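Local coordinates for protein probable TonB-dependent siderophore receptor PiuA (Acinetobacter baumannii, PDB 5FP1) that probably binds iron-chelating siderophores at the outer membrane as the first step of TonB-dependent iron uptake, with ferric enterobactin a possible ligand of micromolar affinity, at residues 227-239 and 691-704. Residues are numbered along the deposited sequence; the frame is centred on the assembly and turned at random.
Sequences DDKPDSGIPYWDS and RYFTKAYASHYATE. With PO4 (phosphate ion), chain B.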
loop_
_atom_site.group_PDB
_atom_site.type_symbol
_atom_site.label_atom_id
_atom_site.label_comp_id
_atom_site.label_asym_id
_atom_site.label_seq_id
_atom_site.Cartn_x
_atom_site.Cartn_y
_atom_site.Cartn_z
ATOM N N ASP A 227 -19.143 -1.460 -1.635
ATOM C CA ASP A 227 -20.274 -1.322 -0.716
ATOM C C ASP A 227 -20.076 -2.383 0.358
ATOM O O ASP A 227 -20.451 -3.550 0.169
ATOM C CB ASP A 227 -21.592 -1.553 -1.491
ATOM C CG ASP A 227 -22.850 -1.320 -0.641
ATOM O OD1 ASP A 227 -22.788 -0.734 0.449
ATOM O OD2 ASP A 227 -23.934 -1.723 -1.092
ATOM N N ASP A 228 -19.442 -2.002 1.461
ATOM C CA ASP A 228 -18.953 -2.950 2.422
ATOM C C ASP A 228 -19.595 -2.766 3.796
ATOM O O ASP A 228 -20.076 -1.669 4.126
ATOM C CB ASP A 228 -17.451 -2.765 2.654
ATOM C CG ASP A 228 -16.605 -2.954 1.414
ATOM O OD1 ASP A 228 -17.033 -3.592 0.414
ATOM O OD2 ASP A 228 -15.439 -2.495 1.499
ATOM N N LYS A 229 -19.528 -3.819 4.598
ATOM C CA LYS A 229 -19.703 -3.707 6.043
ATOM C C LYS A 229 -18.261 -3.836 6.595
ATOM O O LYS A 229 -17.673 -4.884 6.499
ATOM C CB LYS A 229 -20.613 -4.811 6.590
ATOM C CG LYS A 229 -22.076 -4.723 6.152
ATOM C CD LYS A 229 -22.641 -3.380 6.604
ATOM C CE LYS A 229 -24.146 -3.203 6.391
ATOM N NZ LYS A 229 -24.535 -1.869 6.950
ATOM N N PRO A 230 -17.688 -2.743 7.124
ATOM C CA PRO A 230 -16.238 -2.712 7.358
ATOM C C PRO A 230 -15.806 -3.481 8.597
ATOM O O PRO A 230 -16.559 -3.627 9.567
ATOM C CB PRO A 230 -15.948 -1.209 7.538
ATOM C CG PRO A 230 -17.220 -0.656 8.094
ATOM C CD PRO A 230 -18.316 -1.436 7.399
ATOM N N ASP A 231 -14.583 -3.970 8.571
ATOM C CA ASP A 231 -14.039 -4.683 9.691
ATOM C C ASP A 231 -13.833 -3.793 10.892
ATOM O O ASP A 231 -13.755 -2.552 10.790
ATOM C CB ASP A 231 -12.717 -5.353 9.298
ATOM C CG ASP A 231 -12.397 -6.580 10.168
ATOM O OD1 ASP A 231 -13.197 -6.932 11.068
ATOM O OD2 ASP A 231 -11.330 -7.164 9.939
ATOM N N SER A 232 -13.794 -4.451 12.037
ATOM C CA SER A 232 -13.434 -3.861 13.297
ATOM C C SER A 232 -12.066 -4.454 13.641
ATOM O O SER A 232 -11.217 -4.679 12.767
ATOM C CB SER A 232 -14.491 -4.196 14.361
ATOM O OG SER A 232 -14.234 -3.556 15.613
ATOM N N GLY A 233 -11.836 -4.725 14.903
ATOM C CA GLY A 233 -10.594 -5.338 15.320
ATOM C C GLY A 233 -10.762 -6.016 16.665
ATOM O O GLY A 233 -11.889 -6.156 17.144
ATOM N N ILE A 234 -9.643 -6.421 17.261
ATOM C CA ILE A 234 -9.622 -7.066 18.577
ATOM C C ILE A 234 -8.876 -6.147 19.540
ATOM O O ILE A 234 -7.746 -5.684 19.240
ATOM C CB ILE A 234 -8.976 -8.454 18.522
ATOM C CG1 ILE A 234 -9.649 -9.327 17.468
ATOM C CG2 ILE A 234 -8.990 -9.120 19.901
ATOM C CD1 ILE A 234 -11.137 -9.578 17.692
ATOM N N PRO A 235 -9.518 -5.807 20.663
ATOM C CA PRO A 235 -8.920 -4.809 21.568
ATOM C C PRO A 235 -7.695 -5.362 22.288
ATOM O O PRO A 235 -7.683 -6.542 22.633
ATOM C CB PRO A 235 -10.033 -4.546 22.582
ATOM C CG PRO A 235 -10.821 -5.827 22.609
ATOM C CD PRO A 235 -10.752 -6.386 21.224
ATOM N N TYR A 236 -6.701 -4.518 22.554
ATOM C CA TYR A 236 -5.553 -4.941 23.378
ATOM C C TYR A 236 -6.039 -5.113 24.819
ATOM O O TYR A 236 -6.830 -4.286 25.327
ATOM C CB TYR A 236 -4.475 -3.871 23.418
ATOM C CG TYR A 236 -3.787 -3.585 22.084
ATOM C CD1 TYR A 236 -3.054 -4.570 21.426
ATOM C CD2 TYR A 236 -3.850 -2.331 21.508
ATOM C CE1 TYR A 236 -2.437 -4.320 20.202
ATOM C CE2 TYR A 236 -3.196 -2.065 20.314
ATOM C CZ TYR A 236 -2.508 -3.056 19.663
ATOM O OH TYR A 236 -1.870 -2.746 18.477
ATOM N N TRP A 237 -5.541 -6.151 25.491
ATOM C CA TRP A 237 -5.865 -6.338 26.895
ATOM C C TRP A 237 -4.807 -7.152 27.616
ATOM O O TRP A 237 -4.315 -8.161 27.101
ATOM C CB TRP A 237 -7.244 -7.011 27.073
ATOM C CG TRP A 237 -7.785 -6.872 28.486
ATOM C CD1 TRP A 237 -7.902 -7.865 29.436
ATOM C CD2 TRP A 237 -8.189 -5.662 29.124
ATOM N NE1 TRP A 237 -8.396 -7.343 30.614
ATOM C CE2 TRP A 237 -8.583 -5.998 30.456
ATOM C CE3 TRP A 237 -8.310 -4.337 28.700
ATOM C CZ2 TRP A 237 -9.045 -5.063 31.340
ATOM C CZ3 TRP A 237 -8.775 -3.402 29.596
ATOM C CH2 TRP A 237 -9.119 -3.774 30.916
ATOM N N ASP A 238 -4.506 -6.692 28.826
ATOM C CA ASP A 238 -3.633 -7.423 29.748
ATOM C C ASP A 238 -4.393 -7.644 31.070
ATOM O O ASP A 238 -4.612 -6.701 31.832
ATOM C CB ASP A 238 -2.382 -6.623 29.992
ATOM C CG ASP A 238 -1.402 -7.315 30.954
ATOM O OD1 ASP A 238 -1.852 -8.035 31.853
ATOM O OD2 ASP A 238 -0.184 -7.089 30.822
ATOM N N SER A 239 -4.810 -8.885 31.299
ATOM C CA SER A 239 -5.683 -9.233 32.432
ATOM C C SER A 239 -4.960 -9.017 33.759
ATOM O O SER A 239 -5.560 -8.559 34.722
ATOM C CB SER A 239 -6.099 -10.702 32.344
ATOM O OG SER A 239 -7.095 -10.894 31.378
ATOM N N ARG A 691 -4.995 -18.138 13.787
ATOM C CA ARG A 691 -5.403 -16.824 14.289
ATOM C C ARG A 691 -4.172 -15.950 14.466
ATOM O O ARG A 691 -3.307 -16.176 15.335
ATOM C CB ARG A 691 -6.147 -16.958 15.621
ATOM C CG ARG A 691 -6.664 -15.633 16.204
ATOM C CD ARG A 691 -7.278 -15.880 17.588
ATOM N NE ARG A 691 -7.899 -14.704 18.223
ATOM C CZ ARG A 691 -7.378 -14.035 19.240
ATOM N NH1 ARG A 691 -6.191 -14.344 19.711
ATOM N NH2 ARG A 691 -8.031 -13.004 19.757
ATOM N N TYR A 692 -4.088 -14.936 13.621
ATOM C CA TYR A 692 -3.011 -13.971 13.708
ATOM C C TYR A 692 -3.520 -12.586 13.305
ATOM O O TYR A 692 -4.696 -12.421 12.919
ATOM C CB TYR A 692 -1.791 -14.412 12.862
ATOM C CG TYR A 692 -1.962 -14.366 11.360
ATOM C CD1 TYR A 692 -2.685 -15.342 10.686
ATOM C CD2 TYR A 692 -1.394 -13.327 10.607
ATOM C CE1 TYR A 692 -2.843 -15.291 9.317
ATOM C CE2 TYR A 692 -1.558 -13.255 9.243
ATOM C CZ TYR A 692 -2.253 -14.259 8.594
ATOM O OH TYR A 692 -2.412 -14.195 7.229
ATOM N N PHE A 693 -2.632 -11.601 13.458
ATOM C CA PHE A 693 -2.957 -10.200 13.293
ATOM C C PHE A 693 -2.031 -9.521 12.282
ATOM O O PHE A 693 -0.807 -9.571 12.419
ATOM C CB PHE A 693 -2.875 -9.519 14.656
ATOM C CG PHE A 693 -3.864 -10.073 15.643
ATOM C CD1 PHE A 693 -3.551 -11.174 16.394
ATOM C CD2 PHE A 693 -5.148 -9.542 15.737
ATOM C CE1 PHE A 693 -4.476 -11.723 17.241
ATOM C CE2 PHE A 693 -6.074 -10.084 16.604
ATOM C CZ PHE A 693 -5.752 -11.187 17.324
ATOM N N THR A 694 -2.647 -8.870 11.298
ATOM C CA THR A 694 -1.936 -8.185 10.211
ATOM C C THR A 694 -1.735 -6.692 10.439
ATOM O O THR A 694 -0.962 -6.068 9.735
ATOM C CB THR A 694 -2.698 -8.345 8.908
ATOM O OG1 THR A 694 -4.062 -8.013 9.142
ATOM C CG2 THR A 694 -2.581 -9.761 8.423
ATOM N N LYS A 695 -2.437 -6.100 11.394
ATOM C CA LYS A 695 -2.231 -4.669 11.693
ATOM C C LYS A 695 -2.272 -4.496 13.179
ATOM O O LYS A 695 -3.141 -5.066 13.860
ATOM C CB LYS A 695 -3.364 -3.799 11.102
ATOM C CG LYS A 695 -3.690 -4.088 9.641
ATOM C CD LYS A 695 -4.950 -3.388 9.164
ATOM C CE LYS A 695 -5.321 -3.866 7.760
ATOM N NZ LYS A 695 -6.517 -3.129 7.261
ATOM N N ALA A 696 -1.373 -3.673 13.677
ATOM C CA ALA A 696 -1.352 -3.295 15.063
ATOM C C ALA A 696 -1.451 -1.774 15.107
ATOM O O ALA A 696 -0.554 -1.083 14.627
ATOM C CB ALA A 696 -0.086 -3.789 15.708
ATOM N N TYR A 697 -2.567 -1.244 15.634
ATOM C CA TYR A 697 -2.673 0.200 15.787
ATOM C C TYR A 697 -1.883 0.677 17.002
ATOM O O TYR A 697 -1.628 -0.097 17.936
ATOM C CB TYR A 697 -4.138 0.690 15.808
ATOM C CG TYR A 697 -4.173 2.176 15.583
ATOM C CD1 TYR A 697 -3.737 2.715 14.374
ATOM C CD2 TYR A 697 -4.539 3.059 16.602
ATOM C CE1 TYR A 697 -3.694 4.084 14.176
ATOM C CE2 TYR A 697 -4.510 4.428 16.407
ATOM C CZ TYR A 697 -4.082 4.928 15.193
ATOM O OH TYR A 697 -4.035 6.278 14.970
ATOM N N ALA A 698 -1.498 1.953 16.994
ATOM C CA ALA A 698 -0.688 2.550 18.085
ATOM C C ALA A 698 -1.376 2.461 19.438
ATOM O O ALA A 698 -0.727 2.428 20.484
ATOM C CB ALA A 698 -0.329 4.012 17.750
ATOM N N SER A 699 -2.700 2.440 19.415
ATOM C CA SER A 699 -3.474 2.206 20.619
ATOM C C SER A 699 -4.743 1.401 20.299
ATOM O O SER A 699 -5.094 1.195 19.140
ATOM C CB SER A 699 -3.809 3.535 21.298
ATOM O OG SER A 699 -4.175 3.279 22.637
ATOM N N HIS A 700 -5.394 0.918 21.335
ATOM C CA HIS A 700 -6.752 0.385 21.255
ATOM C C HIS A 700 -6.944 -1.037 20.706
ATOM O O HIS A 700 -7.605 -1.860 21.355
ATOM C CB HIS A 700 -7.678 1.344 20.512
ATOM C CG HIS A 700 -7.539 2.772 20.933
ATOM N ND1 HIS A 700 -7.617 3.176 22.251
ATOM C CD2 HIS A 700 -7.352 3.901 20.204
ATOM C CE1 HIS A 700 -7.472 4.486 22.316
ATOM N NE2 HIS A 700 -7.310 4.952 21.088
ATOM N N TYR A 701 -6.437 -1.324 19.512
ATOM C CA TYR A 701 -6.786 -2.571 18.844
ATOM C C TYR A 701 -5.795 -3.008 17.797
ATOM O O TYR A 701 -4.928 -2.239 17.337
ATOM C CB TYR A 701 -8.178 -2.467 18.202
ATOM C CG TYR A 701 -8.172 -1.732 16.885
ATOM C CD1 TYR A 701 -8.224 -0.343 16.830
ATOM C CD2 TYR A 701 -8.091 -2.430 15.689
ATOM C CE1 TYR A 701 -8.160 0.335 15.610
ATOM C CE2 TYR A 701 -8.091 -1.776 14.480
ATOM C CZ TYR A 701 -8.125 -0.393 14.433
ATOM O OH TYR A 701 -8.103 0.226 13.187
ATOM N N ALA A 702 -5.931 -4.275 17.435
ATOM C CA ALA A 702 -5.240 -4.865 16.302
ATOM C C ALA A 702 -6.235 -5.536 15.375
ATOM O O ALA A 702 -7.323 -5.934 15.788
ATOM C CB ALA A 702 -4.234 -5.874 16.768
ATOM N N THR A 703 -5.849 -5.712 14.119
ATOM C CA THR A 703 -6.745 -6.265 13.123
ATOM C C THR A 703 -6.406 -7.728 12.943
ATOM O O THR A 703 -5.261 -8.080 12.646
ATOM C CB THR A 703 -6.582 -5.546 11.764
ATOM O OG1 THR A 703 -6.897 -4.160 11.928
ATOM C CG2 THR A 703 -7.480 -6.128 10.687
ATOM N N GLU A 704 -7.410 -8.580 13.108
ATOM C CA GLU A 704 -7.256 -10.004 12.869
ATOM C C GLU A 704 -7.214 -10.353 11.387
ATOM O O GLU A 704 -7.983 -9.844 10.566
ATOM C CB GLU A 704 -8.389 -10.773 13.595
ATOM C CG GLU A 704 -8.193 -12.277 13.718
ATOM C CD GLU A 704 -9.321 -12.946 14.519
ATOM O OE1 GLU A 704 -10.046 -12.240 15.263
ATOM O OE2 GLU A 704 -9.484 -14.171 14.398
HETATM P P PO4 B . -8.882 7.976 20.773
HETATM O O1 PO4 B . -9.405 7.596 22.142
HETATM O O2 PO4 B . -9.489 7.017 19.771
HETATM O O3 PO4 B . -7.358 7.873 20.730
HETATM O O4 PO4 B . -9.304 9.397 20.441
HETATM O O HOH W 1 -10.211 -7.800 13.040
HETATM O O HOH W 2 -9.446 -3.444 11.157
#
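Tyr-236 lays its ring against the turn that joins strands 693-696 and 701-704. Beyond CB, CG lies beside the backbone N and anti to the carbonyl carbon (chi1 -66°), which turns one ring edge toward Tyr-697 O and Ser-699 C and one face toward the carbonyl carbon of Tyr-701. CD2 and CE2 each come within 3.4 Å of Tyr-701 N. CE1, on the other flank, makes a looser apolar contact with the methyl of Ala-702. At the tip, OH donates to Tyr-697 O (2.7 Å) on a lone pair in the carbonyl plane, and Ala-696 CB lies 3.5 Å from Tyr-236 OH.

The backbone fixes where this ring starts. Ile-234 and Ala-702 form an antiparallel hydrogen-bonded pair, with Ile-234 N meeting Ala-702 O at 2.8 Å and nearly straight (173°). Farther along, Tyr-236 N donates to His-700 O (3.1 Å). Ile-234 CG1 meets the edge of the Phe-693 ring at CE2 (3.8 Å), while Val-660 of strand 659-673 touches both Phe-693 and Ala-702.

Strand 234-238 thus completes a three-stranded antiparallel sheet, joining the connection between barrel strands 215-226 and 264-279 to that between 678-685 and 709-717. Tyr-236 is tied to the turn twice, by amide and hydroxyl, which limits how its ring can shift.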